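Hydrolase, haloacid dehalogenase-like family (Porphyromonas gingivalis, PDB 2I6X) probably acts as a hydrolase of the haloacid dehalogenase superfamily, although its substrate is not known. Local coordinates at residues A[96-101]-A[197-202]; A[171-176]-A[201-206]; A[178-183]-A[190-195]; A[88-93]-A[125-130]; A[108-113]-A[153-158]. All coordinates share one frame; numbering follows the deposited sequence.

Interaction 1 of 5, residues A[96-101]-A[197-202]; sequences DYIDSL and ENWIPA
Y97 and I200 carry most of this contact, with W199 closing it from one side. The methyl CG2 of I200 sits over the middle of the Y97 ring, 4.0 Å from the ring centroid and only 12° off the normal, a well-centred CH-pi contact. L101 CG lies over the opposite face, nearer the rim, so the ring has aliphatic carbon on both faces, from its own helix and from helix 200-207. With CG of Y97 anti to its nitrogen (chi1 174°), the ring is carried off its helix toward I200 and offers a face to CG2. I200 lies antiparallel alongside the tyrosine side chain, its CD1 ending 4.0 Å from Y97 CB. W199 brings the edge of its indole: CZ3 is 3.7 Å from Y97 CD2, and CH2 reaches I98 CG1 more loosely at 4.5 Å. The indole nitrogen NE1 is spent on V15 O, which helps set how the indole is turned. N198 lies just before the turn into helix 200-207, and its OD1 caps that helix by accepting from I200 N at 3.2 Å; the donor stands above the carbonyl plane, but the bond is fairly straight at 161°. I98 touches F10 and L101 touches I8, both on strand 7-10. Two helices thus lie side by side on one face of the parallel sheet, as in the Rossmann-like core of haloacid dehalogenases.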
# COMPACT_ATOMS: atom_id res chain seq x y z
N ASP A 96 -4.18 -9.28 -12.92
CA ASP A 96 -5.09 -9.98 -13.83
C ASP A 96 -6.28 -10.58 -13.09
O ASP A 96 -7.42 -10.45 -13.54
CB ASP A 96 -4.34 -11.07 -14.62
CG ASP A 96 -3.58 -10.50 -15.81
OD1 ASP A 96 -3.84 -9.33 -16.18
OD2 ASP A 96 -2.75 -11.22 -16.39
N TYR A 97 -6.01 -11.23 -11.95
CA TYR A 97 -7.04 -11.87 -11.15
C TYR A 97 -8.03 -10.84 -10.60
O TYR A 97 -9.23 -11.05 -10.62
CB TYR A 97 -6.44 -12.68 -10.01
CG TYR A 97 -7.50 -13.22 -9.09
CD1 TYR A 97 -8.45 -14.15 -9.56
CD2 TYR A 97 -7.59 -12.80 -7.78
CE1 TYR A 97 -9.46 -14.64 -8.72
CE2 TYR A 97 -8.60 -13.28 -6.92
CZ TYR A 97 -9.53 -14.20 -7.40
OH TYR A 97 -10.51 -14.68 -6.58
N ILE A 98 -7.50 -9.74 -10.12
CA ILE A 98 -8.29 -8.64 -9.59
C ILE A 98 -9.15 -8.10 -10.72
O ILE A 98 -10.31 -7.81 -10.54
CB ILE A 98 -7.36 -7.55 -8.97
CG1 ILE A 98 -6.81 -8.03 -7.64
CG2 ILE A 98 -8.06 -6.21 -8.74
CD1 ILE A 98 -5.98 -6.97 -6.98
N ASP A 99 -8.58 -8.00 -11.91
CA ASP A 99 -9.32 -7.50 -13.05
C ASP A 99 -10.53 -8.38 -13.38
O ASP A 99 -11.56 -7.86 -13.83
CB ASP A 99 -8.42 -7.37 -14.26
CG ASP A 99 -9.06 -6.56 -15.37
OD1 ASP A 99 -9.18 -7.09 -16.50
OD2 ASP A 99 -9.49 -5.41 -15.08
N SER A 100 -10.40 -9.69 -13.15
CA SER A 100 -11.50 -10.63 -13.35
C SER A 100 -12.60 -10.48 -12.30
O SER A 100 -13.72 -10.90 -12.52
CB SER A 100 -10.99 -12.08 -13.37
OG SER A 100 -10.61 -12.53 -12.10
N LEU A 101 -12.26 -9.87 -11.16
CA LEU A 101 -13.20 -9.75 -10.07
C LEU A 101 -14.15 -8.58 -10.25
O LEU A 101 -15.17 -8.52 -9.58
CB LEU A 101 -12.46 -9.60 -8.75
CG LEU A 101 -11.72 -10.83 -8.23
CD1 LEU A 101 -11.09 -10.49 -6.91
CD2 LEU A 101 -12.67 -11.99 -8.07
N GLU A 197 3.36 -14.28 -1.05
CA GLU A 197 2.53 -15.48 -1.15
C GLU A 197 1.60 -15.43 -2.39
O GLU A 197 1.04 -14.37 -2.67
CB GLU A 197 1.68 -15.60 0.11
CG GLU A 197 0.96 -16.94 0.31
CD GLU A 197 0.00 -16.88 1.51
OE1 GLU A 197 -1.07 -17.54 1.47
OE2 GLU A 197 0.31 -16.15 2.49
N ASN A 198 1.44 -16.54 -3.10
CA ASN A 198 0.35 -16.61 -4.10
C ASN A 198 -0.97 -16.94 -3.45
O ASN A 198 -1.28 -18.11 -3.22
CB ASN A 198 0.57 -17.62 -5.24
CG ASN A 198 -0.60 -17.56 -6.26
OD1 ASN A 198 -1.31 -16.54 -6.34
ND2 ASN A 198 -0.81 -18.64 -7.03
N TRP A 199 -1.76 -15.90 -3.22
CA TRP A 199 -3.00 -16.07 -2.47
C TRP A 199 -4.23 -16.25 -3.34
O TRP A 199 -5.33 -16.33 -2.81
CB TRP A 199 -3.22 -14.89 -1.53
CG TRP A 199 -2.99 -13.52 -2.14
CD1 TRP A 199 -1.96 -12.67 -1.85
CD2 TRP A 199 -3.79 -12.85 -3.13
NE1 TRP A 199 -2.06 -11.52 -2.59
CE2 TRP A 199 -3.18 -11.59 -3.37
CE3 TRP A 199 -4.95 -13.18 -3.84
CZ2 TRP A 199 -3.71 -10.66 -4.31
CZ3 TRP A 199 -5.47 -12.27 -4.76
CH2 TRP A 199 -4.84 -11.02 -4.99
N ILE A 200 -4.05 -16.27 -4.66
CA ILE A 200 -5.18 -16.38 -5.57
C ILE A 200 -6.04 -17.59 -5.24
O ILE A 200 -7.24 -17.42 -5.04
CB ILE A 200 -4.77 -16.36 -7.07
CG1 ILE A 200 -4.26 -14.97 -7.46
CG2 ILE A 200 -5.94 -16.76 -7.95
CD1 ILE A 200 -3.47 -14.97 -8.77
N PRO A 201 -5.45 -18.81 -5.17
CA PRO A 201 -6.32 -19.96 -4.81
C PRO A 201 -7.12 -19.81 -3.50
O PRO A 201 -8.32 -20.10 -3.48
CB PRO A 201 -5.34 -21.15 -4.77
CG PRO A 201 -4.22 -20.75 -5.73
CD PRO A 201 -4.06 -19.25 -5.45
N ALA A 202 -6.48 -19.33 -2.44
CA ALA A 202 -7.13 -19.16 -1.13
C ALA A 202 -8.25 -18.12 -1.14
O ALA A 202 -9.31 -18.30 -0.53
CB ALA A 202 -6.11 -18.82 -0.04

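Interaction 2 of 5, residues A[171-176]-A[201-206]; sequences LFIDDG and PAITRL
In the layer of the Rossmann-like core where helix 200-207 lies on strand 170-173, L171 and I173 meet I203 and L206. The short segments run almost antiparallel, at 168°, their axes 11.3 Å apart at closest approach. I173 and I203 meet end to end, CD1 against CD1 at 3.8 Å. I203 has both of its torsions near -60°, which folds its CG1 branch so that I173 CD1 also lies 3.9 Å from I203 CG1. One helical turn on, L206 crosses L171 at about a right angle; L206 CD1 touches L171 CD1 at 3.7 Å and L171 CD2 at 3.9 Å. A looser approach, L171 CD2 to I203 CG2 at 4.3 Å, joins the two pairs. Past the strand the chain turns polar. D174 OD1 accepts from G176 N at 2.8 Å in an Asx turn, and its OD2 takes K150 in a salt bridge and N179 in a hydrogen bond. D174 and D175 probably correspond to the acidic motif IV of the superfamily, and both lie close to D11. Between strand and helix no hydrogen bond forms: only aliphatic carbons meet, and between these two segments the contact rests on burial of apolar surface and van der Waals packing.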
# COMPACT_ATOMS: atom_id res chain seq x y z
N LEU A 171 -14.27 -8.22 2.33
CA LEU A 171 -13.06 -8.99 2.61
C LEU A 171 -11.83 -8.08 2.53
O LEU A 171 -11.63 -7.42 1.52
CB LEU A 171 -12.95 -10.18 1.65
CG LEU A 171 -11.70 -11.05 1.70
CD1 LEU A 171 -11.54 -11.71 3.07
CD2 LEU A 171 -11.77 -12.09 0.57
N PHE A 172 -11.04 -8.02 3.60
CA PHE A 172 -9.86 -7.12 3.70
C PHE A 172 -8.59 -7.94 3.65
O PHE A 172 -8.39 -8.84 4.47
CB PHE A 172 -9.93 -6.28 4.99
CG PHE A 172 -8.70 -5.38 5.24
CD1 PHE A 172 -8.49 -4.23 4.49
CD2 PHE A 172 -7.79 -5.69 6.26
CE1 PHE A 172 -7.36 -3.38 4.73
CE2 PHE A 172 -6.68 -4.87 6.52
CZ PHE A 172 -6.46 -3.70 5.75
N ILE A 173 -7.74 -7.68 2.64
CA ILE A 173 -6.54 -8.52 2.39
C ILE A 173 -5.31 -7.67 2.63
O ILE A 173 -4.99 -6.76 1.85
CB ILE A 173 -6.58 -9.17 0.99
CG1 ILE A 173 -7.89 -9.94 0.78
CG2 ILE A 173 -5.33 -10.09 0.75
CD1 ILE A 173 -8.20 -10.33 -0.69
N ASP A 174 -4.63 -7.94 3.75
CA ASP A 174 -3.49 -7.11 4.18
C ASP A 174 -2.49 -8.01 4.91
O ASP A 174 -2.90 -8.84 5.68
CB ASP A 174 -3.95 -5.96 5.08
CG ASP A 174 -2.91 -4.82 5.21
OD1 ASP A 174 -1.70 -5.08 5.35
OD2 ASP A 174 -3.31 -3.62 5.22
N ASP A 175 -1.20 -7.81 4.65
CA ASP A 175 -0.13 -8.61 5.22
C ASP A 175 0.33 -8.04 6.55
O ASP A 175 1.17 -8.63 7.23
CB ASP A 175 1.07 -8.67 4.24
CG ASP A 175 1.65 -7.26 3.90
OD1 ASP A 175 0.87 -6.29 3.60
OD2 ASP A 175 2.90 -7.13 3.93
N GLY A 176 -0.21 -6.87 6.89
CA GLY A 176 0.09 -6.19 8.14
C GLY A 176 -0.78 -6.65 9.28
O GLY A 176 -1.98 -6.32 9.33
N PRO A 201 -5.45 -18.81 -5.17
CA PRO A 201 -6.32 -19.96 -4.81
C PRO A 201 -7.12 -19.81 -3.50
O PRO A 201 -8.32 -20.10 -3.48
CB PRO A 201 -5.34 -21.15 -4.77
CG PRO A 201 -4.22 -20.75 -5.73
CD PRO A 201 -4.06 -19.25 -5.45
N ALA A 202 -6.48 -19.33 -2.44
CA ALA A 202 -7.13 -19.16 -1.13
C ALA A 202 -8.25 -18.12 -1.14
O ALA A 202 -9.31 -18.30 -0.53
CB ALA A 202 -6.11 -18.82 -0.04
N ILE A 203 -8.00 -17.00 -1.81
CA ILE A 203 -9.01 -15.95 -1.95
C ILE A 203 -10.20 -16.44 -2.84
O ILE A 203 -11.36 -16.24 -2.48
CB ILE A 203 -8.39 -14.62 -2.43
CG1 ILE A 203 -7.38 -14.07 -1.40
CG2 ILE A 203 -9.45 -13.57 -2.79
CD1 ILE A 203 -7.83 -14.02 0.06
N THR A 204 -9.89 -17.10 -3.97
CA THR A 204 -10.90 -17.70 -4.86
C THR A 204 -11.84 -18.61 -4.07
O THR A 204 -13.03 -18.73 -4.40
CB THR A 204 -10.23 -18.53 -6.01
OG1 THR A 204 -9.17 -17.77 -6.61
CG2 THR A 204 -11.23 -18.92 -7.10
N ARG A 205 -11.28 -19.25 -3.04
CA ARG A 205 -12.00 -20.11 -2.10
C ARG A 205 -12.91 -19.31 -1.19
O ARG A 205 -14.07 -19.65 -1.03
CB ARG A 205 -11.01 -20.89 -1.23
CG ARG A 205 -11.02 -22.40 -1.42
CD ARG A 205 -11.66 -23.08 -0.20
NE ARG A 205 -11.35 -24.52 -0.10
CZ ARG A 205 -10.30 -25.03 0.54
NH1 ARG A 205 -10.11 -26.34 0.58
NH2 ARG A 205 -9.44 -24.23 1.16
N LEU A 206 -12.37 -18.26 -0.58
CA LEU A 206 -13.15 -17.44 0.34
C LEU A 206 -14.38 -16.87 -0.34
O LEU A 206 -15.45 -16.83 0.25
CB LEU A 206 -12.31 -16.30 0.94
CG LEU A 206 -11.22 -16.60 1.97
CD1 LEU A 206 -10.62 -15.30 2.50
CD2 LEU A 206 -11.70 -17.46 3.15

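Interaction 3 of 5, residues A[178-183]-A[190-195]; sequences ANVATA and TYCPDN
V180 and A183 of helix 177-185 pack on T190 and C192 in the second half of a beta-alpha-beta unit, at the surface where the helix lies against the last strand of the parallel sheet. V180 and T190 share most of the buried surface. CG1 of V180, anti to the backbone nitrogen (chi1 166°), comes within 3.6 Å of T190 OG1 and 3.9 Å of T190 CB. CG2 of V180 meets C192, just beyond the end of the strand, lying 4.0 Å from both its CB and its SG. The meeting with the threonine hydroxyl is van der Waals only, since T190 OG1 spends its polarity on E184 OE2. A chi1 of 61° sets OG1 between the backbone nitrogen and the carbonyl carbon of T190 and directs CG2 at A183 CB, 3.7 Å away. The backbones come closest at V180 and T190, CA to CA 6.3 Å, consistent with the small size of A183 nearby. Y191 turns away from this helix, toward A202, I203 and L206 of helix 200-207, so the edge strand 189-191 is sandwiched between two helices. Inward, A183 and T190 both touch F172 of the neighbouring strand 170-173, and A183 continues to F156 of helix 153-163.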
# COMPACT_ATOMS: atom_id res chain seq x y z
N ALA A 178 -1.16 -5.59 12.35
CA ALA A 178 -1.88 -4.49 13.03
C ALA A 178 -3.03 -3.97 12.19
O ALA A 178 -4.07 -3.63 12.70
CB ALA A 178 -0.92 -3.33 13.42
N ASN A 179 -2.85 -3.91 10.88
CA ASN A 179 -3.90 -3.52 9.94
C ASN A 179 -5.09 -4.51 9.97
O ASN A 179 -6.25 -4.09 10.06
CB ASN A 179 -3.31 -3.42 8.51
CG ASN A 179 -2.22 -2.33 8.39
OD1 ASN A 179 -2.05 -1.48 9.27
ND2 ASN A 179 -1.49 -2.34 7.26
N VAL A 180 -4.77 -5.80 9.88
CA VAL A 180 -5.75 -6.88 10.06
C VAL A 180 -6.51 -6.83 11.39
O VAL A 180 -7.75 -6.93 11.42
CB VAL A 180 -5.07 -8.28 9.87
CG1 VAL A 180 -5.94 -9.40 10.38
CG2 VAL A 180 -4.71 -8.49 8.44
N ALA A 181 -5.77 -6.68 12.49
CA ALA A 181 -6.41 -6.53 13.81
C ALA A 181 -7.43 -5.37 13.85
O ALA A 181 -8.50 -5.50 14.42
CB ALA A 181 -5.34 -6.34 14.90
N THR A 182 -7.11 -4.24 13.21
CA THR A 182 -8.04 -3.11 13.18
C THR A 182 -9.27 -3.43 12.33
O THR A 182 -10.38 -3.06 12.69
CB THR A 182 -7.36 -1.79 12.70
OG1 THR A 182 -6.36 -1.41 13.65
CG2 THR A 182 -8.36 -0.66 12.56
N ALA A 183 -9.06 -4.11 11.20
CA ALA A 183 -10.21 -4.48 10.34
C ALA A 183 -11.14 -5.50 11.02
O ALA A 183 -12.38 -5.39 10.91
CB ALA A 183 -9.77 -4.96 8.99
N THR A 190 -11.24 -10.80 7.15
CA THR A 190 -9.84 -10.51 6.86
C THR A 190 -9.13 -11.73 6.30
O THR A 190 -9.56 -12.87 6.52
CB THR A 190 -9.03 -9.94 8.08
OG1 THR A 190 -9.01 -10.90 9.14
CG2 THR A 190 -9.60 -8.60 8.59
N TYR A 191 -8.07 -11.47 5.55
CA TYR A 191 -7.10 -12.51 5.19
C TYR A 191 -5.71 -11.88 5.24
O TYR A 191 -5.53 -10.78 4.77
CB TYR A 191 -7.39 -13.12 3.82
CG TYR A 191 -6.44 -14.25 3.52
CD1 TYR A 191 -6.70 -15.54 3.98
CD2 TYR A 191 -5.27 -14.03 2.79
CE1 TYR A 191 -5.83 -16.57 3.72
CE2 TYR A 191 -4.39 -15.04 2.53
CZ TYR A 191 -4.66 -16.32 2.99
OH TYR A 191 -3.79 -17.35 2.73
N CYS A 192 -4.75 -12.57 5.86
CA CYS A 192 -3.40 -12.03 6.08
C CYS A 192 -2.38 -12.87 5.31
O CYS A 192 -1.86 -13.86 5.82
CB CYS A 192 -3.02 -11.98 7.57
SG CYS A 192 -1.56 -10.93 7.93
N PRO A 193 -2.10 -12.46 4.07
CA PRO A 193 -1.10 -13.19 3.29
C PRO A 193 0.30 -12.82 3.77
O PRO A 193 0.48 -11.79 4.44
CB PRO A 193 -1.31 -12.67 1.86
CG PRO A 193 -1.89 -11.28 2.04
CD PRO A 193 -2.65 -11.30 3.35
N ASP A 194 1.26 -13.66 3.47
CA ASP A 194 2.67 -13.26 3.53
C ASP A 194 3.06 -12.36 2.35
O ASP A 194 2.52 -12.46 1.25
CB ASP A 194 3.60 -14.49 3.57
CG ASP A 194 3.55 -15.22 4.91
OD1 ASP A 194 3.31 -14.56 5.97
OD2 ASP A 194 3.77 -16.46 4.91
N ASN A 195 4.02 -11.48 2.62
CA ASN A 195 4.75 -10.81 1.57
C ASN A 195 5.31 -11.87 0.58
O ASN A 195 6.18 -12.68 0.96
CB ASN A 195 5.87 -9.96 2.19
CG ASN A 195 6.70 -9.27 1.14
OD1 ASN A 195 6.16 -8.68 0.21
ND2 ASN A 195 8.03 -9.36 1.25

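Interaction 4 of 5, residues A[88-93]-A[125-130]; sequences EEISAE and RFLPSG
I90 lies obliquely across F126, with its methyl CG2 over one face of the ring. That methyl is 4.1 Å from the ring centroid and 26° off the normal, a CH-pi contact displaced to the CE1 and CZ side; CE1 itself is 3.8 Å away. F126 holds CG anti to its nitrogen (chi1 180°), bringing the ring face on to CG2 of I90. The CG1 branch of I90 passes the rim of the ring, CD1 lying 3.7 Å from F126 O and 3.9 Å from F126 CE1. L127 comes from the next position: its CD2 meets I90 CG2 at 3.9 Å and A92 CA at 4.2 Å. A type I turn then reverses the chain from L127 to G130, closed by G130 N to L127 O at 2.7 Å. Strand 87-90 itself pairs antiparallel with strand 17-19, with a classic bulge where E88 and E89 face H18, and I17 touches both I90 and F126. From helix 92-101, which S91 caps through a weak bond between its OG and K94 N, F95 reaches I90, F126 and L127, its ring nearly perpendicular to that of F126.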
# COMPACT_ATOMS: atom_id res chain seq x y z
N GLU A 88 10.02 -5.40 -5.27
CA GLU A 88 10.74 -6.54 -5.81
C GLU A 88 9.98 -7.25 -6.93
O GLU A 88 10.58 -7.72 -7.88
CB GLU A 88 11.12 -7.51 -4.68
CG GLU A 88 12.24 -8.53 -5.01
CD GLU A 88 11.67 -9.89 -5.35
OE1 GLU A 88 12.38 -10.73 -5.98
OE2 GLU A 88 10.49 -10.13 -4.99
N GLU A 89 8.65 -7.31 -6.81
CA GLU A 89 7.81 -7.78 -7.91
C GLU A 89 6.41 -7.18 -7.91
O GLU A 89 5.65 -7.33 -6.94
CB GLU A 89 7.68 -9.31 -7.96
CG GLU A 89 6.66 -9.71 -9.05
CD GLU A 89 6.53 -11.20 -9.32
OE1 GLU A 89 6.44 -12.00 -8.36
OE2 GLU A 89 6.47 -11.57 -10.52
N ILE A 90 6.05 -6.55 -9.02
CA ILE A 90 4.70 -6.12 -9.26
C ILE A 90 3.96 -7.30 -9.92
O ILE A 90 4.20 -7.63 -11.09
CB ILE A 90 4.69 -4.82 -10.09
CG1 ILE A 90 5.50 -3.73 -9.34
CG2 ILE A 90 3.26 -4.38 -10.38
CD1 ILE A 90 5.99 -2.54 -10.17
N SER A 91 3.10 -7.96 -9.14
CA SER A 91 2.45 -9.20 -9.59
C SER A 91 1.43 -8.98 -10.71
O SER A 91 0.29 -8.62 -10.47
CB SER A 91 1.77 -9.94 -8.42
OG SER A 91 1.47 -11.27 -8.82
N ALA A 92 1.88 -9.18 -11.93
CA ALA A 92 1.00 -9.16 -13.09
C ALA A 92 -0.20 -10.11 -12.92
O ALA A 92 -1.33 -9.72 -13.22
CB ALA A 92 1.79 -9.53 -14.38
N GLU A 93 0.03 -11.34 -12.43
CA GLU A 93 -1.05 -12.31 -12.31
C GLU A 93 -2.10 -11.94 -11.27
O GLU A 93 -3.28 -12.18 -11.49
CB GLU A 93 -0.54 -13.76 -12.17
CG GLU A 93 -0.12 -14.26 -10.78
CD GLU A 93 0.31 -15.75 -10.83
OE1 GLU A 93 -0.58 -16.64 -10.93
OE2 GLU A 93 1.55 -16.02 -10.78
N ARG A 125 4.11 2.87 -16.77
CA ARG A 125 5.27 1.99 -16.55
C ARG A 125 5.05 1.07 -15.35
O ARG A 125 5.95 0.32 -14.96
CB ARG A 125 6.51 2.84 -16.31
CG ARG A 125 6.73 3.84 -17.41
CD ARG A 125 6.58 3.18 -18.80
NE ARG A 125 7.03 4.08 -19.85
CZ ARG A 125 7.14 3.75 -21.13
NH1 ARG A 125 7.58 4.66 -21.99
NH2 ARG A 125 6.82 2.52 -21.55
N PHE A 126 3.87 1.14 -14.76
CA PHE A 126 3.61 0.34 -13.57
C PHE A 126 3.49 -1.15 -13.92
O PHE A 126 4.07 -1.97 -13.24
CB PHE A 126 2.39 0.89 -12.84
CG PHE A 126 2.02 0.13 -11.59
CD1 PHE A 126 2.95 -0.06 -10.58
CD2 PHE A 126 0.74 -0.38 -11.43
CE1 PHE A 126 2.60 -0.74 -9.44
CE2 PHE A 126 0.38 -1.06 -10.31
CZ PHE A 126 1.30 -1.25 -9.31
N LEU A 127 2.77 -1.46 -15.00
CA LEU A 127 2.48 -2.84 -15.42
C LEU A 127 2.72 -3.03 -16.91
O LEU A 127 2.55 -2.09 -17.69
CB LEU A 127 1.02 -3.19 -15.14
CG LEU A 127 0.64 -3.56 -13.70
CD1 LEU A 127 -0.82 -3.30 -13.47
CD2 LEU A 127 0.96 -5.02 -13.41
N PRO A 128 3.08 -4.27 -17.31
CA PRO A 128 3.37 -4.49 -18.72
C PRO A 128 2.22 -4.04 -19.59
O PRO A 128 2.42 -3.64 -20.74
CB PRO A 128 3.56 -6.01 -18.81
CG PRO A 128 4.05 -6.38 -17.46
CD PRO A 128 3.23 -5.51 -16.53
N SER A 129 1.01 -4.08 -19.04
CA SER A 129 -0.18 -3.76 -19.79
C SER A 129 -0.34 -2.26 -20.01
O SER A 129 -1.11 -1.85 -20.87
CB SER A 129 -1.41 -4.33 -19.09
OG SER A 129 -1.61 -3.76 -17.80
N GLY A 130 0.39 -1.45 -19.25
CA GLY A 130 0.24 0.01 -19.27
C GLY A 130 -0.99 0.48 -18.49
O GLY A 130 -1.46 1.61 -18.65

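Interaction 5 of 5, residues A[108-113]-A[153-158]; sequences FLLSNT and EDIFLE
L110 spreads its two methyls over I155 and F156, one to each. Its CG is anti to the backbone nitrogen (chi1 175°), which sends the branch straight off the strand at the helix. CD1 of L110 lands 3.7 Å from I155 CD1 and 3.9 Å from I155 CG1. I155 is stretched out, chi1 -159° and chi2 fully extended, so that its terminal methyl reaches the leucine; the two chains cross obliquely. Strand 106-111 lies inside the parallel sheet of the Rossmann-like fold, and S111 at its end probably corresponds to the serine or threonine of haloacid dehalogenase motif II. F156 presents a ring face: L110 CD2 stands over it, 3.9 Å from the centroid and 17° off the normal, shifted toward CE1 at 3.7 Å. The leucine and phenylalanine side chains run at about a right angle. F156 also meets F172 of strand 170-173 edge-to-face, while from helix 177-185 T182 covers the opposite face and A183 comes obliquely from that same side. Just past the strand, N112 ND2 donates to K150 O.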
# COMPACT_ATOMS: atom_id res chain seq x y z
N PHE A 108 -11.52 -2.26 -3.89
CA PHE A 108 -10.90 -1.09 -3.30
C PHE A 108 -9.45 -1.39 -2.92
O PHE A 108 -9.10 -2.52 -2.66
CB PHE A 108 -11.70 -0.65 -2.08
CG PHE A 108 -13.15 -0.39 -2.40
CD1 PHE A 108 -13.55 0.84 -2.92
CD2 PHE A 108 -14.10 -1.40 -2.23
CE1 PHE A 108 -14.88 1.07 -3.25
CE2 PHE A 108 -15.43 -1.17 -2.54
CZ PHE A 108 -15.82 0.06 -3.05
N LEU A 109 -8.62 -0.36 -2.95
CA LEU A 109 -7.28 -0.44 -2.40
C LEU A 109 -7.19 0.40 -1.12
O LEU A 109 -7.63 1.56 -1.10
CB LEU A 109 -6.23 0.01 -3.43
CG LEU A 109 -4.75 -0.24 -3.08
CD1 LEU A 109 -4.29 -1.64 -3.48
CD2 LEU A 109 -3.84 0.85 -3.72
N LEU A 110 -6.66 -0.18 -0.05
CA LEU A 110 -6.38 0.62 1.14
C LEU A 110 -4.90 0.42 1.48
O LEU A 110 -4.49 -0.64 1.94
CB LEU A 110 -7.30 0.30 2.33
CG LEU A 110 -6.97 1.03 3.64
CD1 LEU A 110 -7.17 2.51 3.44
CD2 LEU A 110 -7.77 0.52 4.88
N SER A 111 -4.13 1.48 1.29
CA SER A 111 -2.70 1.36 1.29
C SER A 111 -1.99 2.47 2.05
O SER A 111 -2.30 3.64 1.86
CB SER A 111 -2.22 1.29 -0.17
OG SER A 111 -0.84 1.44 -0.24
N ASN A 112 -1.05 2.09 2.92
CA ASN A 112 -0.05 3.05 3.42
C ASN A 112 1.04 3.16 2.37
O ASN A 112 1.75 2.19 2.09
CB ASN A 112 0.58 2.65 4.75
CG ASN A 112 -0.32 2.90 5.91
OD1 ASN A 112 -1.40 3.48 5.79
ND2 ASN A 112 0.12 2.45 7.07
N THR A 113 1.20 4.36 1.83
CA THR A 113 2.09 4.54 0.72
C THR A 113 2.56 5.99 0.64
O THR A 113 2.08 6.85 1.38
CB THR A 113 1.42 4.03 -0.61
OG1 THR A 113 2.42 3.79 -1.61
CG2 THR A 113 0.37 5.02 -1.15
N GLU A 153 -8.11 3.59 13.11
CA GLU A 153 -9.49 3.42 12.67
C GLU A 153 -9.97 4.54 11.76
O GLU A 153 -10.75 4.29 10.84
CB GLU A 153 -10.44 3.25 13.87
CG GLU A 153 -10.24 1.93 14.57
CD GLU A 153 -11.12 1.71 15.77
OE1 GLU A 153 -12.04 2.51 16.05
OE2 GLU A 153 -10.89 0.69 16.46
N ASP A 154 -9.48 5.77 11.97
CA ASP A 154 -9.95 6.87 11.13
C ASP A 154 -9.85 6.60 9.62
O ASP A 154 -10.77 6.93 8.89
CB ASP A 154 -9.45 8.27 11.54
CG ASP A 154 -7.92 8.43 11.54
OD1 ASP A 154 -7.48 9.39 12.23
OD2 ASP A 154 -7.16 7.66 10.90
N ILE A 155 -8.79 5.94 9.18
CA ILE A 155 -8.62 5.71 7.74
C ILE A 155 -9.65 4.66 7.24
O ILE A 155 -10.25 4.83 6.18
CB ILE A 155 -7.15 5.37 7.33
CG1 ILE A 155 -6.95 5.66 5.81
CG2 ILE A 155 -6.73 3.92 7.79
CD1 ILE A 155 -5.55 5.37 5.20
N PHE A 156 -9.87 3.60 8.02
CA PHE A 156 -10.98 2.67 7.76
C PHE A 156 -12.35 3.36 7.71
O PHE A 156 -13.18 3.05 6.83
CB PHE A 156 -11.00 1.55 8.79
CG PHE A 156 -9.82 0.60 8.67
CD1 PHE A 156 -9.93 -0.58 7.94
CD2 PHE A 156 -8.60 0.90 9.27
CE1 PHE A 156 -8.84 -1.48 7.83
CE2 PHE A 156 -7.48 0.02 9.17
CZ PHE A 156 -7.60 -1.17 8.45
N LEU A 157 -12.58 4.28 8.65
CA LEU A 157 -13.88 4.93 8.74
C LEU A 157 -14.15 5.90 7.57
O LEU A 157 -15.28 5.95 7.06
CB LEU A 157 -14.07 5.60 10.11
CG LEU A 157 -13.99 4.69 11.36
CD1 LEU A 157 -14.24 5.50 12.61
CD2 LEU A 157 -14.99 3.59 11.34
N GLU A 158 -13.13 6.64 7.14
CA GLU A 158 -13.25 7.49 5.96
C GLU A 158 -13.64 6.63 4.74
O GLU A 158 -14.60 6.96 4.03
CB GLU A 158 -11.96 8.28 5.72
CG GLU A 158 -12.14 9.37 4.65
CD GLU A 158 -10.91 10.27 4.46
OE1 GLU A 158 -10.19 10.50 5.44
OE2 GLU A 158 -10.67 10.78 3.33

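Overall arrangement
Four of the five contacts, interactions 1, 2, 3 and 5, lie on the two faces of the parallel sheet. Interactions 1 and 2 share helix 200-207 and lie with centres about 9 Å apart, Y97 OH coming 4.1 Å from I203 CG2. Interactions 3 and 5 cover the other face, where T182 CG2 approaches F156 CE2 at 3.6 Å; F172, 3.9 Å from L110 CD2 through its CE1, joins interaction 5 to strand 170-173. Interaction 4 is about 23 Å between centres from interactions 3 and 5 but about 14 Å from interaction 1, where I200 CD1 is 3.9 Å from E93 O. The strand ends of interactions 2 and 5 converge on the probable active site, and F172 O, 2.9 Å from Y191 N, ties interaction 2 to interaction 3.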